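Long-range contacts in response regulator receiver protein (Pseudoalteromonas atlantica T6c, PDB 3KTO), which probably acts as a CheY-like receiver module in bacterial signal transduction, although its input signal and its output partner are not established: residues A[8-12]-A[42-48]; A[11-15]-A[59-63]; A[68-72]-A[97-103]. One frame throughout, in Å; residues are numbered along the deposited sequence.

Interaction 1 (A[8-12]-A[42-48])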
loop_
_atom_site.group_PDB
_atom_site.type_symbol
_atom_site.label_atom_id
_atom_site.label_comp_id
_atom_site.label_asym_id
_atom_site.label_seq_id
_atom_site.Cartn_x
_atom_site.Cartn_y
_atom_site.Cartn_z
ATOM N N ILE A 8 10.637 -25.270 9.077
ATOM C CA ILE A 8 10.043 -23.972 9.346
ATOM C C ILE A 8 10.639 -22.856 8.505
ATOM O O ILE A 8 11.846 -22.807 8.294
ATOM C CB ILE A 8 10.245 -23.587 10.821
ATOM C CG1 ILE A 8 9.869 -24.769 11.719
ATOM C CG2 ILE A 8 9.416 -22.355 11.158
ATOM C CD1 ILE A 8 10.176 -24.554 13.181
ATOM N N ILE A 9 9.780 -21.963 8.024
ATOM C CA ILE A 9 10.220 -20.801 7.261
ATOM C C ILE A 9 9.656 -19.584 7.973
ATOM O O ILE A 9 8.445 -19.461 8.148
ATOM C CB ILE A 9 9.721 -20.806 5.806
ATOM C CG1 ILE A 9 10.494 -21.852 4.998
ATOM C CG2 ILE A 9 9.916 -19.417 5.176
ATOM C CD1 ILE A 9 10.246 -21.778 3.506
ATOM N N TYR A 10 10.544 -18.698 8.401
ATOM C CA TYR A 10 10.141 -17.493 9.103
ATOM C C TYR A 10 9.776 -16.384 8.130
ATOM O O TYR A 10 10.546 -16.072 7.214
ATOM C CB TYR A 10 11.274 -16.996 10.008
ATOM C CG TYR A 10 11.680 -17.961 11.101
ATOM C CD1 TYR A 10 10.746 -18.436 12.020
ATOM C CD2 TYR A 10 13.003 -18.386 11.225
ATOM C CE1 TYR A 10 11.118 -19.313 13.039
ATOM C CE2 TYR A 10 13.388 -19.261 12.240
ATOM C CZ TYR A 10 12.437 -19.720 13.144
ATOM O OH TYR A 10 12.809 -20.585 14.150
ATOM N N LEU A 11 8.604 -15.791 8.336
ATOM C CA LEU A 11 8.146 -14.680 7.513
ATOM C C LEU A 11 8.128 -13.418 8.377
ATOM O O LEU A 11 7.477 -13.377 9.417
ATOM C CB LEU A 11 6.743 -14.949 6.957
ATOM C CG LEU A 11 6.041 -13.774 6.254
ATOM C CD1 LEU A 11 6.895 -13.245 5.107
ATOM C CD2 LEU A 11 4.688 -14.220 5.732
ATOM N N VAL A 12 8.874 -12.399 7.961
ATOM C CA VAL A 12 8.912 -11.134 8.689
ATOM C C VAL A 12 8.327 -10.088 7.735
ATOM O O VAL A 12 8.922 -9.759 6.707
ATOM C CB VAL A 12 10.355 -10.761 9.080
ATOM C CG1 VAL A 12 10.350 -9.601 10.051
ATOM C CG2 VAL A 12 11.052 -11.956 9.707
ATOM N N PHE A 42 11.073 -10.482 15.579
ATOM C CA PHE A 42 11.808 -11.646 15.104
ATOM C C PHE A 42 13.119 -11.839 15.853
ATOM O O PHE A 42 13.543 -12.968 16.081
ATOM C CB PHE A 42 12.137 -11.537 13.618
ATOM C CG PHE A 42 13.002 -12.656 13.124
ATOM C CD1 PHE A 42 12.475 -13.935 12.955
ATOM C CD2 PHE A 42 14.360 -12.454 12.901
ATOM C CE1 PHE A 42 13.289 -15.002 12.575
ATOM C CE2 PHE A 42 15.182 -13.511 12.524
ATOM C CZ PHE A 42 14.641 -14.791 12.362
HETATM N N MSE A 43 13.772 -10.736 16.208
HETATM C CA MSE A 43 15.048 -10.808 16.911
HETATM C C MSE A 43 14.934 -11.375 18.322
HETATM O O MSE A 43 15.946 -11.650 18.962
HETATM C CB MSE A 43 15.717 -9.433 16.952
HETATM C CG MSE A 43 16.246 -8.982 15.607
HETATM SE SE MSE A 43 17.495 -10.243 14.859
HETATM C CE MSE A 43 19.006 -9.034 14.693
ATOM N N ARG A 44 13.707 -11.554 18.803
ATOM C CA ARG A 44 13.480 -12.115 20.136
ATOM C C ARG A 44 13.246 -13.610 19.994
ATOM O O ARG A 44 13.133 -14.334 20.981
ATOM C CB ARG A 44 12.243 -11.491 20.781
ATOM C CG ARG A 44 12.420 -10.077 21.289
ATOM C CD ARG A 44 11.093 -9.543 21.795
ATOM N NE ARG A 44 11.233 -8.313 22.569
ATOM C CZ ARG A 44 11.831 -7.210 22.131
ATOM N NH1 ARG A 44 12.356 -7.171 20.913
ATOM N NH2 ARG A 44 11.896 -6.137 22.911
ATOM N N GLN A 45 13.176 -14.059 18.747
ATOM C CA GLN A 45 12.919 -15.455 18.432
ATOM C C GLN A 45 14.168 -16.311 18.433
ATOM O O GLN A 45 15.169 -15.967 17.810
ATOM C CB GLN A 45 12.242 -15.548 17.064
ATOM C CG GLN A 45 11.972 -16.960 16.578
ATOM C CD GLN A 45 10.997 -17.702 17.464
ATOM O OE1 GLN A 45 9.923 -17.195 17.776
ATOM N NE2 GLN A 45 11.363 -18.910 17.868
ATOM N N GLN A 46 14.104 -17.434 19.137
ATOM C CA GLN A 46 15.226 -18.356 19.188
ATOM C C GLN A 46 15.199 -19.105 17.857
ATOM O O GLN A 46 14.332 -19.949 17.630
ATOM C CB GLN A 46 15.054 -19.338 20.354
ATOM C CG GLN A 46 16.251 -19.423 21.303
ATOM C CD GLN A 46 17.495 -20.028 20.664
ATOM O OE1 GLN A 46 18.515 -20.222 21.330
ATOM N NE2 GLN A 46 17.415 -20.328 19.370
ATOM N N ILE A 47 16.132 -18.776 16.969
ATOM C CA ILE A 47 16.177 -19.422 15.666
ATOM C C ILE A 47 16.220 -20.930 15.832
ATOM O O ILE A 47 17.173 -21.480 16.382
ATOM C CB ILE A 47 17.390 -18.954 14.848
ATOM C CG1 ILE A 47 17.352 -17.428 14.707
ATOM C CG2 ILE A 47 17.368 -19.610 13.471
ATOM C CD1 ILE A 47 18.419 -16.848 13.800
ATOM N N SER A 48 15.170 -21.589 15.354
ATOM C CA SER A 48 15.042 -23.035 15.455
ATOM C C SER A 48 15.960 -23.818 14.525
ATOM O O SER A 48 16.307 -23.357 13.436
ATOM C CB SER A 48 13.592 -23.438 15.188
ATOM O OG SER A 48 13.456 -24.846 15.174
#
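Y10, halfway along strand 8-12 of the parallel five-stranded sheet, carries most of the contact between this CheY-like alpha/beta fold's first strand and the loop that leads from helix 39-42 to strand 51-57. The aromatic part is an offset edge-to-face pair. F42 sends its CE1 edge toward the face of the Y10 ring, with the ring centroids 5.5 Å apart and the planes at 63°; CE1 comes within 3.7 Å of Y10 CD2. Because CG of F42 stands anti to the backbone N (chi1 175°), the ring reaches back from the end of its helix to the strand. F36, on strand 32-36, makes a further edge-to-face pair with F42.

Aliphatic groups extend this packing along the strand. CG2 of V12 lies 4.0 Å from CG of F42, the two side chains crossing at about a right angle. Beyond the tyrosine, I47 CG2 sits at the ring edge, 4.2 Å from Y10 CE2, and I8 CD1 reaches the S48 side chain.

The polar part is concentrated at the phenol. Y10 OH accepts a nearly straight hydrogen bond (163°) from S48 N, which is 2.8 Å away and in the plane of the ring, so the loop backbone is tied to the phenol oxygen at the far end of the ring. A phenylalanine in place of Y10 could keep the ring packing but would probably leave S48 N without its acceptor and the loop less firmly held. S48 OG is engaged separately with D50 N. In the same loop, Q45 NE2 donates to Q46 O at 3.2 Å, approaching from above the carbonyl plane.

Interaction 2 (A[11-15]-A[59-63])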
loop_
_atom_site.group_PDB
_atom_site.type_symbol
_atom_site.label_atom_id
_atom_site.label_comp_id
_atom_site.label_asym_id
_atom_site.label_seq_id
_atom_site.Cartn_x
_atom_site.Cartn_y
_atom_site.Cartn_z
ATOM N N LEU A 11 8.604 -15.791 8.336
ATOM C CA LEU A 11 8.146 -14.680 7.513
ATOM C C LEU A 11 8.128 -13.418 8.377
ATOM O O LEU A 11 7.477 -13.377 9.417
ATOM C CB LEU A 11 6.743 -14.949 6.957
ATOM C CG LEU A 11 6.041 -13.774 6.254
ATOM C CD1 LEU A 11 6.895 -13.245 5.107
ATOM C CD2 LEU A 11 4.688 -14.220 5.732
ATOM N N VAL A 12 8.874 -12.399 7.961
ATOM C CA VAL A 12 8.912 -11.134 8.689
ATOM C C VAL A 12 8.327 -10.088 7.735
ATOM O O VAL A 12 8.922 -9.759 6.707
ATOM C CB VAL A 12 10.355 -10.761 9.080
ATOM C CG1 VAL A 12 10.350 -9.601 10.051
ATOM C CG2 VAL A 12 11.052 -11.956 9.707
ATOM N N ASP A 13 7.148 -9.586 8.081
ATOM C CA ASP A 13 6.441 -8.622 7.253
ATOM C C ASP A 13 5.468 -7.896 8.176
ATOM O O ASP A 13 4.697 -8.541 8.886
ATOM C CB ASP A 13 5.674 -9.386 6.159
ATOM C CG ASP A 13 5.015 -8.471 5.141
ATOM O OD1 ASP A 13 4.560 -7.376 5.521
ATOM O OD2 ASP A 13 4.934 -8.863 3.957
ATOM N N HIS A 14 5.499 -6.568 8.166
ATOM C CA HIS A 14 4.620 -5.769 9.019
ATOM C C HIS A 14 3.179 -5.671 8.509
ATOM O O HIS A 14 2.305 -5.141 9.196
ATOM C CB HIS A 14 5.181 -4.359 9.168
ATOM C CG HIS A 14 5.253 -3.610 7.877
ATOM N ND1 HIS A 14 6.125 -3.955 6.870
ATOM C CD2 HIS A 14 4.520 -2.576 7.402
ATOM C CE1 HIS A 14 5.928 -3.163 5.829
ATOM N NE2 HIS A 14 4.958 -2.319 6.127
ATOM N N GLN A 15 2.931 -6.167 7.302
ATOM C CA GLN A 15 1.589 -6.119 6.740
ATOM C C GLN A 15 0.771 -7.339 7.149
ATOM O O GLN A 15 1.060 -8.461 6.731
ATOM C CB GLN A 15 1.658 -6.026 5.217
ATOM C CG GLN A 15 2.068 -4.651 4.702
ATOM C CD GLN A 15 1.047 -3.573 5.046
ATOM O OE1 GLN A 15 -0.160 -3.771 4.890
ATOM N NE2 GLN A 15 1.529 -2.422 5.501
ATOM N N HIS A 59 11.096 -3.435 3.275
ATOM C CA HIS A 59 10.877 -2.170 3.976
ATOM C C HIS A 59 9.945 -2.289 5.177
ATOM O O HIS A 59 8.861 -1.699 5.196
ATOM C CB HIS A 59 10.318 -1.149 2.987
ATOM C CG HIS A 59 11.061 -1.105 1.689
ATOM N ND1 HIS A 59 12.428 -0.939 1.618
ATOM C CD2 HIS A 59 10.628 -1.207 0.411
ATOM C CE1 HIS A 59 12.803 -0.940 0.352
ATOM N NE2 HIS A 59 11.729 -1.102 -0.402
ATOM N N LEU A 60 10.378 -3.057 6.170
ATOM C CA LEU A 60 9.589 -3.270 7.376
ATOM C C LEU A 60 9.172 -1.952 8.018
ATOM O O LEU A 60 9.988 -1.049 8.201
ATOM C CB LEU A 60 10.381 -4.124 8.369
ATOM C CG LEU A 60 10.595 -5.568 7.906
ATOM C CD1 LEU A 60 11.674 -6.231 8.751
ATOM C CD2 LEU A 60 9.284 -6.338 7.991
ATOM N N GLU A 61 7.884 -1.853 8.331
ATOM C CA GLU A 61 7.299 -0.665 8.942
ATOM C C GLU A 61 7.560 0.624 8.163
ATOM O O GLU A 61 7.578 1.714 8.728
ATOM C CB GLU A 61 7.780 -0.529 10.392
ATOM C CG GLU A 61 7.463 -1.770 11.216
ATOM C CD GLU A 61 7.478 -1.527 12.713
ATOM O OE1 GLU A 61 8.476 -0.985 13.230
ATOM O OE2 GLU A 61 6.486 -1.893 13.377
ATOM N N ASP A 62 7.738 0.493 6.853
ATOM C CA ASP A 62 7.977 1.650 5.997
ATOM C C ASP A 62 9.353 2.295 6.191
ATOM O O ASP A 62 9.582 3.427 5.754
ATOM C CB ASP A 62 6.863 2.680 6.197
ATOM C CG ASP A 62 6.184 3.064 4.892
ATOM O OD1 ASP A 62 6.232 2.263 3.931
ATOM O OD2 ASP A 62 5.591 4.161 4.832
ATOM N N LYS A 63 10.254 1.567 6.850
ATOM C CA LYS A 63 11.632 2.011 7.059
ATOM C C LYS A 63 12.406 1.401 5.892
ATOM O O LYS A 63 12.656 0.204 5.865
ATOM C CB LYS A 63 12.186 1.482 8.384
ATOM C CG LYS A 63 11.748 2.276 9.603
ATOM C CD LYS A 63 10.268 2.147 9.882
ATOM C CE LYS A 63 9.850 3.067 11.028
ATOM N NZ LYS A 63 10.768 2.946 12.194
#
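The imidazole of H14 lies with one face over the backbone of residues 60-62: E61 N stands 3.1 Å above the ring plane, with L60 C and D62 N on the same side, all offset toward the rim. The opposite face is met by CG of Q15. H59 O approaches H14 CE1 obliquely, at 3.3 Å. H14 CG sits between the backbone N and the carbonyl carbon (chi1 63°), which turns the ring toward residues 59-62.

Beside the imidazole, toward the strand, L60 CD2 presses on V12 O and on D13 CA, each at 3.7 Å, while its CD1 meets V12 CG1. D13 itself shapes the loop: its OD1 accepts from Q15 N at 2.7 Å, an Asx turn just before helix 16-26, and its OD2 pairs with K109. D13 belongs to what is probably the acidic pocket of the receiver fold, although E57, at the end of strand 51-57, probably occupies the place where relatives usually carry the phosphoaccepting aspartate. H59 also packs on P110 of the second subunit.

Chemically, the imidazole rests on peptide groups and H14 N is buried with no partner in the model, so this end of the contact probably depends on close fit more than on polar pairing.

Interaction 3 (A[68-72]-A[97-103])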
loop_
_atom_site.group_PDB
_atom_site.type_symbol
_atom_site.label_atom_id
_atom_site.label_comp_id
_atom_site.label_asym_id
_atom_site.label_seq_id
_atom_site.Cartn_x
_atom_site.Cartn_y
_atom_site.Cartn_z
ATOM N N ILE A 68 16.230 -5.686 4.658
ATOM C CA ILE A 68 17.512 -6.105 4.100
ATOM C C ILE A 68 18.585 -5.955 5.178
ATOM O O ILE A 68 19.484 -6.780 5.288
ATOM C CB ILE A 68 17.866 -5.259 2.856
ATOM C CG1 ILE A 68 16.820 -5.511 1.768
ATOM C CG2 ILE A 68 19.248 -5.628 2.336
ATOM C CD1 ILE A 68 16.869 -4.513 0.614
ATOM N N GLU A 69 18.479 -4.902 5.977
ATOM C CA GLU A 69 19.435 -4.683 7.063
ATOM C C GLU A 69 19.340 -5.895 8.009
ATOM O O GLU A 69 20.350 -6.418 8.488
ATOM C CB GLU A 69 19.083 -3.384 7.790
ATOM C CG GLU A 69 20.040 -2.986 8.886
ATOM C CD GLU A 69 19.652 -1.667 9.524
ATOM O OE1 GLU A 69 18.504 -1.553 9.990
ATOM O OE2 GLU A 69 20.492 -0.743 9.559
ATOM N N LEU A 70 18.118 -6.347 8.269
ATOM C CA LEU A 70 17.919 -7.512 9.123
ATOM C C LEU A 70 18.679 -8.692 8.523
ATOM O O LEU A 70 19.393 -9.399 9.227
ATOM C CB LEU A 70 16.432 -7.858 9.235
ATOM C CG LEU A 70 16.091 -9.178 9.933
ATOM C CD1 LEU A 70 16.650 -9.202 11.355
ATOM C CD2 LEU A 70 14.579 -9.334 9.953
ATOM N N LEU A 71 18.526 -8.903 7.218
ATOM C CA LEU A 71 19.224 -10.000 6.550
ATOM C C LEU A 71 20.737 -9.840 6.715
ATOM O O LEU A 71 21.434 -10.793 7.039
ATOM C CB LEU A 71 18.875 -10.040 5.048
ATOM C CG LEU A 71 19.664 -11.034 4.186
ATOM C CD1 LEU A 71 19.616 -12.436 4.796
ATOM C CD2 LEU A 71 19.062 -11.048 2.775
ATOM N N GLU A 72 21.237 -8.632 6.480
ATOM C CA GLU A 72 22.667 -8.365 6.607
ATOM C C GLU A 72 23.160 -8.674 8.027
ATOM O O GLU A 72 24.227 -9.254 8.210
ATOM C CB GLU A 72 22.962 -6.908 6.248
ATOM C CG GLU A 72 22.562 -6.552 4.814
ATOM C CD GLU A 72 22.712 -5.075 4.488
ATOM O OE1 GLU A 72 22.701 -4.243 5.415
ATOM O OE2 GLU A 72 22.813 -4.742 3.290
ATOM N N ARG A 97 21.228 -4.179 -3.220
ATOM C CA ARG A 97 21.652 -4.368 -1.839
ATOM C C ARG A 97 21.168 -5.733 -1.334
ATOM O O ARG A 97 21.875 -6.431 -0.608
ATOM C CB ARG A 97 21.087 -3.251 -0.967
ATOM C CG ARG A 97 21.444 -3.387 0.487
ATOM C CD ARG A 97 20.885 -2.230 1.300
ATOM N NE ARG A 97 21.309 -2.331 2.692
ATOM C CZ ARG A 97 21.067 -1.404 3.609
ATOM N NH1 ARG A 97 20.400 -0.303 3.287
ATOM N NH2 ARG A 97 21.492 -1.585 4.848
ATOM N N ALA A 98 19.957 -6.107 -1.734
ATOM C CA ALA A 98 19.369 -7.378 -1.347
ATOM C C ALA A 98 20.205 -8.535 -1.868
ATOM O O ALA A 98 20.514 -9.470 -1.121
ATOM C CB ALA A 98 17.957 -7.480 -1.887
HETATM N N MSE A 99 20.578 -8.475 -3.143
HETATM C CA MSE A 99 21.380 -9.543 -3.725
HETATM C C MSE A 99 22.765 -9.624 -3.069
HETATM O O MSE A 99 23.271 -10.716 -2.828
HETATM C CB MSE A 99 21.497 -9.375 -5.252
HETATM C CG MSE A 99 20.141 -9.448 -6.010
HETATM SE SE MSE A 99 18.908 -10.849 -5.432
HETATM C CE MSE A 99 18.096 -9.902 -4.021
ATOM N N ARG A 100 23.371 -8.481 -2.760
ATOM C CA ARG A 100 24.676 -8.507 -2.099
ATOM C C ARG A 100 24.544 -9.025 -0.669
ATOM O O ARG A 100 25.518 -9.467 -0.069
ATOM C CB ARG A 100 25.295 -7.108 -2.072
ATOM C CG ARG A 100 25.915 -6.706 -3.393
ATOM C CD ARG A 100 26.374 -5.266 -3.386
ATOM N NE ARG A 100 27.135 -4.948 -4.588
ATOM C CZ ARG A 100 27.244 -3.724 -5.088
ATOM N NH1 ARG A 100 26.637 -2.709 -4.487
ATOM N NH2 ARG A 100 27.957 -3.512 -6.186
ATOM N N ALA A 101 23.337 -8.957 -0.121
ATOM C CA ALA A 101 23.100 -9.419 1.242
ATOM C C ALA A 101 22.825 -10.921 1.244
ATOM O O ALA A 101 22.406 -11.481 2.257
ATOM C CB ALA A 101 21.930 -8.659 1.856
ATOM N N SER A 102 23.051 -11.546 0.089
ATOM C CA SER A 102 22.878 -12.981 -0.122
ATOM C C SER A 102 21.455 -13.491 -0.328
ATOM O O SER A 102 21.220 -14.694 -0.269
ATOM C CB SER A 102 23.515 -13.776 1.020
ATOM O OG SER A 102 22.641 -13.845 2.136
ATOM N N ALA A 103 20.505 -12.600 -0.568
ATOM C CA ALA A 103 19.127 -13.035 -0.788
ATOM C C ALA A 103 19.084 -14.061 -1.921
ATOM O O ALA A 103 19.782 -13.909 -2.917
ATOM C CB ALA A 103 18.252 -11.835 -1.141
HETATM O O HOH W 1 23.764 -5.672 0.960
#
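R97 grips E72 side-on, NE giving to OE2 at 2.9 Å and NH2 to OE1 at 3.0 Å, both bonds nearly straight (173° and 169°). The two oxygens lie close to the guanidinium plane, but the carboxylate is turned 36° against it: NE meets OE2 from above the carboxylate plane, whereas NH2 takes the syn side of OE1. This salt bridge lies at the partly exposed side of the contact between helix 66-76 and the end of helix 92-100.

Next to the salt bridge the helices touch through small and branched groups. I68 CG2 packs against R97 CG at 3.6 Å, and its CD1 reaches A98 CB. A101 CB fits between E72 CG and L71 CD2, at 3.7 and 3.8 Å respectively, a close approach that its single methyl permits. L71 also lays CG and CD2 against A101 O and extends CD2 to A103 CB; on the sheet side it touches V85.

Further out, the arginine's reach is set by a fully extended chain from CG to NE, and its NH1 forms a second salt bridge, with D65, which holds the far side of the guanidinium. A water donates to both E72 OE2 and R97 O, tying the carboxylate to the backbone of the facing helix. Helix 92-100 ends in a Schellman motif with S102 at C-prime, which turns the chain so that A103 CB meets L71 CD2.

The two straight N-H bonds from R97, together with the water donating to OE2, would probably stabilise E72 as an anion and keep it turned toward the arginine.

In the fold
All three contacts meet around the hydrophobic layer on one side of the sheet. Interactions 1 and 2 share strand 8-12, with centres about 14 Å apart, and V12 serves both. Interaction 3 lies about 16 Å from interaction 1 and 14 Å from interaction 2, centre to centre, yet L70 bridges the gap: its CD2 is 4.2 Å from V12 CG1, and its CD1 is 3.8 Å from SE of M43. D65 offers a polar link, its backbone N bound by H59 ND1 and its carboxylate by R97. Of the three, interaction 2 includes D13 of the probable D13, E57 and K109 pocket, and it alone touches another subunit.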